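Local coordinates for 3-keto-5-aminohexanoate cleavage protein (Burkholderia xenovorans LB400, PDB 3E02) that probably cleaves 3-keto-5-aminohexanoate, or a related beta-keto acid, with the help of a zinc ion held in a TIM-barrel fold, at residues R54-G59 against P65-R70; H19-T22 against Y26-I29; P73-K76 against I82-I85; E97-A102 against T160-S165; G89-S94 against A141-F146. All blocks are in the same frame, centred on the assembly; numbering follows the deposited sequence. Where two conformers were deposited one is given.

Contact 1 (R54-G59 against P65-R70). With EDO (1,2-ethanediol), chain I.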
# COMPACT_ATOMS: atom_id res chain seq x y z
N ARG A 54 -17.69 32.35 -16.37
CA ARG A 54 -17.27 33.46 -15.54
C ARG A 54 -17.93 34.74 -16.03
O ARG A 54 -18.23 34.88 -17.22
CB ARG A 54 -15.75 33.64 -15.62
CG ARG A 54 -14.94 32.54 -14.98
CD ARG A 54 -13.45 32.79 -15.15
NE ARG A 54 -12.67 31.72 -14.50
CZ ARG A 54 -12.31 31.69 -13.22
NH1 ARG A 54 -12.68 32.63 -12.37
NH2 ARG A 54 -11.59 30.67 -12.77
N ASP A 55 -18.13 35.67 -15.10
CA ASP A 55 -18.63 37.01 -15.42
C ASP A 55 -17.63 37.58 -16.45
O ASP A 55 -16.43 37.64 -16.14
CB ASP A 55 -18.66 37.86 -14.15
CG ASP A 55 -19.15 39.27 -14.40
OD1 ASP A 55 -18.52 40.02 -15.17
OD2 ASP A 55 -20.16 39.65 -13.77
N PRO A 56 -18.12 37.95 -17.66
CA PRO A 56 -17.20 38.46 -18.71
C PRO A 56 -16.38 39.72 -18.39
O PRO A 56 -15.34 39.92 -19.00
CB PRO A 56 -18.14 38.73 -19.89
CG PRO A 56 -19.37 37.99 -19.60
CD PRO A 56 -19.52 37.93 -18.14
N LEU A 57 -16.85 40.54 -17.45
CA LEU A 57 -16.16 41.79 -17.09
C LEU A 57 -15.13 41.64 -15.99
O LEU A 57 -14.08 42.25 -16.07
CB LEU A 57 -17.18 42.85 -16.69
CG LEU A 57 -18.13 43.29 -17.81
CD1 LEU A 57 -19.09 44.31 -17.27
CD2 LEU A 57 -17.40 43.86 -19.02
N ASN A 58 -15.41 40.83 -14.97
CA ASN A 58 -14.49 40.69 -13.83
C ASN A 58 -14.04 39.27 -13.49
O ASN A 58 -13.33 39.09 -12.52
CB ASN A 58 -15.09 41.41 -12.59
CG ASN A 58 -16.33 40.73 -12.03
OD1 ASN A 58 -16.61 39.56 -12.28
ND2 ASN A 58 -17.08 41.47 -11.24
N GLY A 59 -14.44 38.28 -14.28
CA GLY A 59 -14.05 36.90 -14.04
C GLY A 59 -14.67 36.15 -12.87
O GLY A 59 -14.27 35.01 -12.62
N PRO A 65 -26.90 29.94 -16.98
CA PRO A 65 -26.97 29.19 -18.25
C PRO A 65 -26.82 30.06 -19.51
O PRO A 65 -26.31 29.56 -20.52
CB PRO A 65 -28.38 28.56 -18.20
CG PRO A 65 -28.74 28.55 -16.78
CD PRO A 65 -28.13 29.77 -16.19
N ASP A 66 -27.23 31.33 -19.46
CA ASP A 66 -27.07 32.26 -20.59
C ASP A 66 -25.61 32.46 -21.00
O ASP A 66 -25.34 32.61 -22.19
CB ASP A 66 -27.72 33.63 -20.31
CG ASP A 66 -29.24 33.56 -20.15
OD1 ASP A 66 -29.88 32.54 -20.51
OD2 ASP A 66 -29.81 34.57 -19.66
N LEU A 67 -24.69 32.47 -20.02
CA LEU A 67 -23.25 32.57 -20.30
C LEU A 67 -22.75 31.29 -20.97
O LEU A 67 -21.97 31.36 -21.91
CB LEU A 67 -22.42 32.85 -19.03
CG LEU A 67 -22.50 34.27 -18.49
CD1 LEU A 67 -21.77 34.36 -17.16
CD2 LEU A 67 -21.93 35.27 -19.51
N PHE A 68 -23.21 30.13 -20.47
CA PHE A 68 -22.90 28.84 -21.11
C PHE A 68 -23.38 28.79 -22.56
O PHE A 68 -22.64 28.32 -23.43
CB PHE A 68 -23.47 27.66 -20.31
CG PHE A 68 -22.65 27.30 -19.11
CD1 PHE A 68 -22.85 27.93 -17.90
CD2 PHE A 68 -21.68 26.30 -19.20
CE1 PHE A 68 -22.09 27.59 -16.77
CE2 PHE A 68 -20.92 25.95 -18.09
CZ PHE A 68 -21.12 26.59 -16.87
N MSE A 69 -24.57 29.33 -22.84
CA MSE A 69 -25.08 29.40 -24.22
C MSE A 69 -24.32 30.34 -25.15
O MSE A 69 -24.55 30.31 -26.36
CB MSE A 69 -26.59 29.68 -24.25
CG MSE A 69 -27.39 28.56 -23.61
SE MSE A 69 -27.00 26.79 -24.40
CE MSE A 69 -27.56 25.75 -22.91
N ARG A 70 -23.42 31.17 -24.59
CA ARG A 70 -22.51 32.02 -25.38
C ARG A 70 -21.20 31.31 -25.76
O ARG A 70 -20.40 31.87 -26.52
CB ARG A 70 -22.27 33.35 -24.68
CG ARG A 70 -23.51 34.24 -24.67
CD ARG A 70 -23.46 35.36 -23.65
NE ARG A 70 -22.31 36.24 -23.81
CZ ARG A 70 -22.02 37.28 -23.03
NH1 ARG A 70 -22.79 37.60 -21.98
NH2 ARG A 70 -20.92 37.99 -23.28
C1 EDO I . -12.34 41.07 -18.93
O1 EDO I . -12.66 39.94 -19.75
C2 EDO I . -11.47 40.62 -17.78
O2 EDO I . -10.27 40.03 -18.32
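Leu67 points a methyl at the ring of Pro56: Leu67 CD2 lies 3.7 Å from Pro56 CG. The other methyl of the leucine turns to the backbone, where Leu67 CD1 comes within 3.6 Å of Arg54 O. With its CG anti to the carbonyl carbon (chi1 -74°), Leu67 spreads its two methyls over separate parts of the 54-59 loop. Arg70, bent at chi3, crosses Pro56 at about a right angle and brings NH2 to 4.0 Å from Pro56 CG, a contact of a charged group with the apolar ring rather than a polar bond. The loop is braced from within. Asp55 OD1 accepts a hydrogen bond from Leu57 N at 2.9 Å, forming an Asx turn, and another from Asn58 N, which comes from above the carboxylate plane. The guanidinium of Arg54 serves the loop itself: its NH1 meets Gly59 O at 2.9 Å, in the guanidinium plane, while NE and NH2 bond to Thr15 and to His19 O. A 1,2-ethanediol molecule donates to Pro56 O. The chemistry is therefore divided: the loop and the 65-70 segment meet by van der Waals contact, chiefly through Leu67, and polar bonds hold the loop's shape near the zinc ligand His52.

Contact 2 (H19-T22 against Y26-I29)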
# COMPACT_ATOMS: atom_id res chain seq x y z
N HIS A 19 -8.95 29.52 -9.50
CA HIS A 19 -7.99 30.57 -9.88
C HIS A 19 -8.76 31.84 -10.17
O HIS A 19 -9.91 31.79 -10.62
CB HIS A 19 -7.13 30.16 -11.08
CG HIS A 19 -6.29 28.96 -10.80
ND1 HIS A 19 -6.25 27.87 -11.64
CD2 HIS A 19 -5.48 28.66 -9.75
CE1 HIS A 19 -5.44 26.96 -11.14
NE2 HIS A 19 -4.96 27.41 -10.00
N THR A 20 -8.15 32.99 -9.89
CA THR A 20 -8.79 34.29 -10.07
C THR A 20 -7.96 35.12 -11.06
O THR A 20 -6.79 34.79 -11.29
CB THR A 20 -9.02 35.00 -8.72
OG1 THR A 20 -7.76 35.41 -8.18
CG2 THR A 20 -9.75 34.08 -7.71
N PRO A 21 -8.57 36.16 -11.69
CA PRO A 21 -7.86 36.97 -12.71
C PRO A 21 -6.49 37.55 -12.34
O PRO A 21 -5.60 37.62 -13.20
CB PRO A 21 -8.85 38.10 -13.00
CG PRO A 21 -10.19 37.43 -12.77
CD PRO A 21 -9.97 36.61 -11.54
N THR A 22 -6.35 37.96 -11.09
CA THR A 22 -5.07 38.47 -10.56
C THR A 22 -3.91 37.47 -10.73
O THR A 22 -2.77 37.87 -10.94
CB THR A 22 -5.19 38.83 -9.06
OG1 THR A 22 -6.08 39.95 -8.92
CG2 THR A 22 -3.80 39.18 -8.42
N TYR A 26 -3.56 35.03 -18.43
CA TYR A 26 -3.97 34.02 -19.40
C TYR A 26 -5.18 33.18 -18.93
O TYR A 26 -5.56 32.23 -19.62
CB TYR A 26 -2.79 33.11 -19.72
CG TYR A 26 -1.52 33.88 -20.04
CD1 TYR A 26 -1.43 34.65 -21.21
CD2 TYR A 26 -0.40 33.82 -19.20
CE1 TYR A 26 -0.25 35.37 -21.53
CE2 TYR A 26 0.78 34.53 -19.51
CZ TYR A 26 0.84 35.30 -20.67
OH TYR A 26 2.00 35.99 -20.97
N LEU A 27 -5.77 33.53 -17.78
CA LEU A 27 -6.96 32.82 -17.28
C LEU A 27 -8.12 33.13 -18.24
O LEU A 27 -8.44 34.31 -18.42
CB LEU A 27 -7.32 33.29 -15.87
CG LEU A 27 -8.50 32.59 -15.18
CD1 LEU A 27 -8.14 31.16 -14.85
CD2 LEU A 27 -8.93 33.35 -13.93
N PRO A 28 -8.72 32.11 -18.89
CA PRO A 28 -9.85 32.41 -19.79
C PRO A 28 -11.07 32.92 -19.01
O PRO A 28 -11.51 32.26 -18.07
CB PRO A 28 -10.14 31.05 -20.45
CG PRO A 28 -8.89 30.27 -20.24
CD PRO A 28 -8.43 30.66 -18.90
N ILE A 29 -11.61 34.06 -19.43
CA ILE A 29 -12.72 34.71 -18.72
C ILE A 29 -13.98 34.84 -19.55
O ILE A 29 -15.05 34.35 -19.16
CB ILE A 29 -12.27 36.10 -18.18
CG1 ILE A 29 -11.25 35.91 -17.04
CG2 ILE A 29 -13.45 36.93 -17.66
CD1 ILE A 29 -10.59 37.20 -16.57
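CD2 of Leu27 lies over one face of the flat peptide joining Thr20 to Pro21, with Leu27 CD2 3.5 Å from Thr20 C and 3.6 Å from Pro21 N. The imidazole of His19, by contrast, leads away from the 26-29 segment, and at its edge ND1 hydrogen-bonds to Leu258 O; the part of this residue that touches Leu27 is CB, 4.0 Å from Leu27 CD1. The puckered ring of Pro21 is met by Ile29, whose chain crosses it at about a right angle and sets Ile29 CD1 3.8 Å from Pro21 CG. Leu27 carries most of the contact. Having CG anti to the backbone N (chi1 -177°) directs its methyls at the facing chain, CD2 to the peptide and CD1 to His19. One leucine thus spans three consecutive residues, mainly through their backbone. Thr20 turns its CB away from the 26-29 segment and its hydroxyl bonds to Glu136, so a polar partner on another part of the chain holds the segment that Leu27 packs against. Both segments belong to the long loop that joins strand 10-13 to helix 31-44. Such a beta-alpha loop is typical of the catalytic end of a TIM barrel, and here His19 lies close to the zinc ligand Glu259.

Contact 3 (P73-K76 against I82-I85); sequences PQLK and ILNI
Apolar contact joins the two segments, and it rests on Leu83. Its CD1 lies 3.9 Å from Leu75 CB, meeting the leucine at the root of its side chain and not at its methyls. CG of Leu83 stands anti to its carbonyl carbon (chi1 -52°), which carries the branch from the strand to the helix surface. The same methyl touches backbone as well, with Leu83 CD1 4.1 Å from Lys76 N. Around this pair the packing is continued by Leu51, Val39, Leu49 and Leu72, so the leucines belong to a larger apolar layer. That layer is the one between the parallel barrel strands and the helices outside them: helix 72-78 leads into strand 82-85, which pairs in parallel with strand 48-54 before it and strand 109-113 after it, as in a TIM barrel. Polar interactions lie to either side of the layer. Lys76 is extended throughout, with CG anti to the backbone N (chi1 -176°), and its NZ forms a salt bridge with the terminal carboxylate of Phe311. On the strand, Asn84 donates through ND2 to Glu170 OE1, and its OD1 is joined by a weak hydrogen bond to ND1 of the zinc ligand His50.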
# COMPACT_ATOMS: atom_id res chain seq x y z
N PRO A 73 -22.79 26.32 -27.99
CA PRO A 73 -23.04 26.16 -29.44
C PRO A 73 -21.79 26.42 -30.29
O PRO A 73 -21.54 25.69 -31.26
CB PRO A 73 -24.12 27.21 -29.75
CG PRO A 73 -24.64 27.67 -28.48
CD PRO A 73 -23.69 27.33 -27.39
N GLN A 74 -20.99 27.40 -29.89
CA GLN A 74 -19.78 27.80 -30.62
C GLN A 74 -18.74 26.69 -30.57
O GLN A 74 -18.12 26.38 -31.59
CB GLN A 74 -19.19 29.10 -30.07
CG GLN A 74 -20.06 30.37 -30.22
CD GLN A 74 -21.25 30.45 -29.27
OE1 GLN A 74 -21.42 29.62 -28.38
NE2 GLN A 74 -22.11 31.44 -29.49
N LEU A 75 -18.56 26.08 -29.40
CA LEU A 75 -17.63 24.95 -29.26
C LEU A 75 -18.11 23.75 -30.07
O LEU A 75 -17.31 23.13 -30.77
CB LEU A 75 -17.44 24.54 -27.78
CG LEU A 75 -16.52 25.45 -26.97
CD1 LEU A 75 -16.63 25.14 -25.47
CD2 LEU A 75 -15.08 25.32 -27.46
N LYS A 76 -19.41 23.46 -30.00
CA LYS A 76 -20.02 22.35 -30.74
C LYS A 76 -19.78 22.48 -32.26
O LYS A 76 -19.50 21.49 -32.94
CB LYS A 76 -21.52 22.25 -30.45
CG LYS A 76 -22.21 21.06 -31.11
CD LYS A 76 -23.70 21.10 -30.90
CE LYS A 76 -24.36 19.91 -31.57
NZ LYS A 76 -25.83 20.08 -31.65
N ILE A 82 -16.08 16.29 -26.51
CA ILE A 82 -17.21 16.09 -25.59
C ILE A 82 -17.23 17.30 -24.65
O ILE A 82 -16.20 17.64 -24.07
CB ILE A 82 -17.06 14.83 -24.72
CG1 ILE A 82 -17.00 13.56 -25.58
CG2 ILE A 82 -18.22 14.74 -23.73
CD1 ILE A 82 -16.68 12.30 -24.80
N LEU A 83 -18.39 17.94 -24.50
CA LEU A 83 -18.51 19.11 -23.62
C LEU A 83 -19.07 18.64 -22.29
O LEU A 83 -20.18 18.17 -22.21
CB LEU A 83 -19.34 20.21 -24.28
CG LEU A 83 -18.86 20.58 -25.70
CD1 LEU A 83 -19.65 21.77 -26.26
CD2 LEU A 83 -17.35 20.85 -25.76
N ASN A 84 -18.23 18.77 -21.26
CA ASN A 84 -18.49 18.36 -19.88
C ASN A 84 -18.81 19.64 -19.10
O ASN A 84 -17.96 20.56 -19.02
CB ASN A 84 -17.24 17.58 -19.41
CG ASN A 84 -17.19 17.28 -17.92
OD1 ASN A 84 -17.94 17.80 -17.11
ND2 ASN A 84 -16.23 16.44 -17.57
N ILE A 85 -20.03 19.70 -18.53
CA ILE A 85 -20.52 20.85 -17.77
C ILE A 85 -20.37 20.63 -16.26
O ILE A 85 -20.76 19.58 -15.71
CB ILE A 85 -22.02 21.17 -18.08
CG1 ILE A 85 -22.27 21.28 -19.59
CG2 ILE A 85 -22.47 22.45 -17.36
CD1 ILE A 85 -21.41 22.31 -20.32

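Contact 4 (E97-A102 against T160-S165); sequences ERLAPA and TELGAS
Leu99 is the first residue of 97-102 to touch the other helix, and its two methyls meet different partners. CD1 of Leu99 lies 3.6 Å from Glu161 OE1, the two side chains crossing at about a right angle, while Leu99 CD2 packs 4.0 Å from Leu162 CD1. Its CG is anti to the carbonyl carbon (chi1 -64°), a torsion that aims the fork at helix 152-163. Past Leu99 comes Pro101, which has no N-H to give to the preceding turn; the helix kinks here, with the N of Ala102 also lacking that bond, yet it runs on. Pro101 itself packs against Phe68 of helix 65-68. Ala102 then turns its methyl toward Leu162, whose fork straddles it: Ala102 CB is 3.7 Å from Leu162 CD2 and 3.8 Å from Leu162 CD1. Between their closest alpha carbons, CA of Ala102 and CA of Leu162, the backbones stand 7.2 Å apart, and the small alanine suits so near an approach. Glu161, extended beyond CG, lies beside the leucines; its OE1 also forms a salt bridge with Arg103, and OE2 one with Arg157. The chemistry implies a buried apolar seam between helices 95-105 and 152-163, bordered by a carboxylate whose charge is probably balanced by those two arginines, one on each helix.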
# COMPACT_ATOMS: atom_id res chain seq x y z
N GLU A 97 -28.56 26.83 -8.24
CA GLU A 97 -27.66 27.55 -9.14
C GLU A 97 -26.70 26.58 -9.84
O GLU A 97 -26.48 26.66 -11.04
CB GLU A 97 -26.77 28.53 -8.38
CG GLU A 97 -27.42 29.71 -7.72
CD GLU A 97 -26.38 30.46 -6.89
OE1 GLU A 97 -25.44 31.02 -7.51
OE2 GLU A 97 -26.49 30.47 -5.64
N ARG A 98 -26.13 25.67 -9.06
CA ARG A 98 -25.15 24.71 -9.57
C ARG A 98 -25.65 23.76 -10.66
O ARG A 98 -24.92 23.52 -11.63
CB ARG A 98 -24.54 23.93 -8.42
CG ARG A 98 -23.61 24.79 -7.56
CD ARG A 98 -23.30 24.05 -6.28
NE ARG A 98 -22.65 22.78 -6.60
CZ ARG A 98 -22.39 21.80 -5.73
NH1 ARG A 98 -22.69 21.92 -4.45
NH2 ARG A 98 -21.80 20.69 -6.16
N LEU A 99 -26.88 23.27 -10.53
CA LEU A 99 -27.48 22.37 -11.53
C LEU A 99 -28.07 23.07 -12.77
O LEU A 99 -28.28 22.41 -13.78
CB LEU A 99 -28.56 21.46 -10.89
CG LEU A 99 -28.13 20.45 -9.81
CD1 LEU A 99 -29.36 19.73 -9.24
CD2 LEU A 99 -27.10 19.45 -10.35
N ALA A 100 -28.32 24.38 -12.70
CA ALA A 100 -28.95 25.13 -13.80
C ALA A 100 -28.34 24.94 -15.20
O ALA A 100 -29.08 24.63 -16.13
CB ALA A 100 -29.08 26.61 -13.46
N PRO A 101 -27.01 25.12 -15.36
CA PRO A 101 -26.39 24.93 -16.69
C PRO A 101 -26.59 23.54 -17.30
O PRO A 101 -27.02 23.44 -18.43
CB PRO A 101 -24.92 25.24 -16.43
CG PRO A 101 -24.94 26.15 -15.28
CD PRO A 101 -26.00 25.59 -14.40
N ALA A 102 -26.30 22.48 -16.53
CA ALA A 102 -26.49 21.09 -16.99
C ALA A 102 -27.95 20.80 -17.31
O ALA A 102 -28.23 20.08 -18.28
CB ALA A 102 -25.95 20.08 -15.95
N THR A 160 -30.44 11.79 -10.34
CA THR A 160 -31.81 11.56 -10.85
C THR A 160 -32.19 12.56 -11.95
O THR A 160 -32.58 12.15 -13.04
CB THR A 160 -32.86 11.60 -9.71
OG1 THR A 160 -32.49 10.67 -8.69
CG2 THR A 160 -34.25 11.24 -10.22
N GLU A 161 -32.05 13.85 -11.66
CA GLU A 161 -32.43 14.91 -12.59
C GLU A 161 -31.61 14.92 -13.87
O GLU A 161 -32.17 14.98 -14.96
CB GLU A 161 -32.34 16.29 -11.93
CG GLU A 161 -33.33 16.47 -10.80
CD GLU A 161 -33.28 17.85 -10.16
OE1 GLU A 161 -32.51 18.72 -10.62
OE2 GLU A 161 -34.04 18.06 -9.19
N LEU A 162 -30.28 14.85 -13.73
CA LEU A 162 -29.39 14.85 -14.89
C LEU A 162 -29.33 13.49 -15.58
O LEU A 162 -29.18 13.44 -16.79
CB LEU A 162 -28.00 15.38 -14.52
CG LEU A 162 -27.98 16.79 -13.93
CD1 LEU A 162 -26.53 17.19 -13.60
CD2 LEU A 162 -28.63 17.83 -14.84
N GLY A 163 -29.48 12.40 -14.83
CA GLY A 163 -29.53 11.05 -15.42
C GLY A 163 -30.70 10.87 -16.39
O GLY A 163 -30.55 10.21 -17.41
N ALA A 164 -31.84 11.50 -16.06
CA ALA A 164 -33.07 11.48 -16.86
C ALA A 164 -32.88 11.97 -18.31
O ALA A 164 -33.56 11.48 -19.21
CB ALA A 164 -34.17 12.31 -16.17
N SER A 165 -31.99 12.94 -18.52
CA SER A 165 -31.67 13.45 -19.86
C SER A 165 -30.55 12.65 -20.58
O SER A 165 -30.10 13.07 -21.65
CB SER A 165 -31.30 14.94 -19.78
OG SER A 165 -30.15 15.14 -18.98

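Contact 5 (G89-S94 against A141-F146); sequences GGLGMS and AGTRDF. With EDO (1,2-ethanediol), chain K.
A type II beta turn from Gly90 to Met93, in the loop between strand 82-85 and helix 95-105, presents Leu91 and Gly92 to the aromatic ring of Phe146. Leu91 crosses Phe146 at about a right angle, and its CB makes an off-centre CH-pi contact, 4.0 Å from the ring centroid and 30° off the normal. Leu91 CD2 comes obliquely to the ring, 3.4 Å from Phe146 CE2. On the next residue the backbone does the touching: Gly92 N lies 3.3 Å from Phe146 CE1, approaching obliquely. Phe146 reaches the turn because its CG is anti to the backbone N (chi1 177°). Leu91 CD1 turns instead to Thr143, with Thr143 CG2 3.5 Å away; the hydroxyl of that threonine is engaged with Leu140 O and Ile121 N. Gly92 takes a positive phi (106°), as the third residue of a type II turn commonly does. In the second segment, Arg144 N hydrogen-bonds to Ala141 O at 3.2 Å, part of the short 3-10 stretch that follows the helix and leads the chain to Phe146. Ser94, just after the turn, is the N-cap of helix 95-105. The other segment runs from the end of helix 136-142 toward strand 147-148, and Asp145 OD1 there hydrogen-bonds Thr151 of the second subunit.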
# COMPACT_ATOMS: atom_id res chain seq x y z
N GLY A 89 -19.39 24.40 -10.10
CA GLY A 89 -19.47 25.83 -10.34
C GLY A 89 -18.55 26.62 -9.42
O GLY A 89 -17.42 26.17 -9.11
N GLY A 90 -19.01 27.81 -9.04
CA GLY A 90 -18.31 28.68 -8.12
C GLY A 90 -18.56 28.32 -6.67
O GLY A 90 -19.68 27.92 -6.28
N LEU A 91 -17.51 28.48 -5.85
CA LEU A 91 -17.59 28.18 -4.42
C LEU A 91 -18.57 29.17 -3.76
O LEU A 91 -18.45 30.38 -3.98
CB LEU A 91 -16.21 28.23 -3.76
CG LEU A 91 -15.10 27.34 -4.33
CD1 LEU A 91 -13.84 27.45 -3.46
CD2 LEU A 91 -15.52 25.89 -4.46
N GLY A 92 -19.55 28.63 -3.03
CA GLY A 92 -20.58 29.43 -2.35
C GLY A 92 -21.97 29.40 -3.00
O GLY A 92 -22.93 29.95 -2.42
N MSE A 93 -22.09 28.79 -4.18
CA MSE A 93 -23.38 28.70 -4.89
C MSE A 93 -24.26 27.60 -4.32
O MSE A 93 -23.75 26.60 -3.82
CB MSE A 93 -23.17 28.42 -6.38
CG MSE A 93 -22.44 29.52 -7.09
SE MSE A 93 -22.24 29.11 -8.96
CE MSE A 93 -21.21 30.71 -9.48
N SER A 94 -25.57 27.79 -4.42
CA SER A 94 -26.55 26.81 -3.96
C SER A 94 -26.65 25.69 -5.00
O SER A 94 -26.18 25.85 -6.12
CB SER A 94 -27.91 27.46 -3.80
OG SER A 94 -28.35 27.99 -5.05
N ALA A 141 -10.43 34.25 0.82
CA ALA A 141 -10.44 34.29 2.30
C ALA A 141 -11.65 33.55 2.90
O ALA A 141 -11.50 32.80 3.86
CB ALA A 141 -10.39 35.73 2.81
N GLY A 142 -12.81 33.71 2.27
CA GLY A 142 -14.04 33.05 2.67
C GLY A 142 -14.00 31.53 2.61
O GLY A 142 -14.82 30.87 3.25
N THR A 143 -13.04 30.95 1.87
CA THR A 143 -12.92 29.50 1.76
C THR A 143 -12.37 28.83 3.03
O THR A 143 -12.49 27.60 3.15
CB THR A 143 -12.22 29.02 0.49
OG1 THR A 143 -10.83 29.37 0.51
CG2 THR A 143 -12.94 29.57 -0.76
N ARG A 144 -11.80 29.60 3.97
CA ARG A 144 -11.35 29.05 5.26
C ARG A 144 -12.54 28.46 6.02
O ARG A 144 -12.37 27.51 6.77
CB ARG A 144 -10.68 30.12 6.14
CG ARG A 144 -9.41 30.71 5.59
CD ARG A 144 -8.90 31.84 6.46
NE ARG A 144 -9.68 33.07 6.29
CZ ARG A 144 -9.66 34.11 7.13
NH1 ARG A 144 -8.87 34.14 8.21
NH2 ARG A 144 -10.44 35.17 6.86
N ASP A 145 -13.72 29.05 5.83
CA ASP A 145 -14.94 28.60 6.50
C ASP A 145 -15.95 28.03 5.50
O ASP A 145 -17.15 28.16 5.69
CB ASP A 145 -15.53 29.81 7.26
CG ASP A 145 -16.62 29.42 8.25
OD1 ASP A 145 -16.62 28.29 8.77
OD2 ASP A 145 -17.50 30.26 8.48
N PHE A 146 -15.47 27.34 4.46
CA PHE A 146 -16.30 26.83 3.38
C PHE A 146 -16.25 25.32 3.25
O PHE A 146 -15.18 24.72 3.39
CB PHE A 146 -15.84 27.45 2.06
CG PHE A 146 -16.58 26.95 0.85
CD1 PHE A 146 -17.91 27.30 0.63
CD2 PHE A 146 -15.94 26.14 -0.09
CE1 PHE A 146 -18.59 26.82 -0.50
CE2 PHE A 146 -16.62 25.67 -1.21
CZ PHE A 146 -17.94 26.02 -1.42
C1 EDO K . -15.94 29.66 13.75
O1 EDO K . -17.26 29.34 14.23
C2 EDO K . -15.84 29.66 12.23
O2 EDO K . -17.10 29.73 11.56

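Overall arrangement
From the N terminus, contact 2 comes first, closing a short loop within the connection from strand 10-13 to helix 31-44. Contact 1 follows in series, folding the chain after strand 48-54 back on helix 65-68; it touches contact 2 directly. Contact 3 then closes the short connection from helix 72-78 to strand 82-85, tying helix to barrel wall. Contacts 4 and 5 are long-range and cross, their segments alternating: 89-94, 97-102, 141-146, 160-165. Contact 5 joins the loop before helix 95-105 to the end of helix 136-142, and contact 4 joins helix 95-105 to helix 152-163; the two touch where Arg98 meets Met93. Through Pro101 and its neighbours, contact 4 also meets contacts 1 and 3.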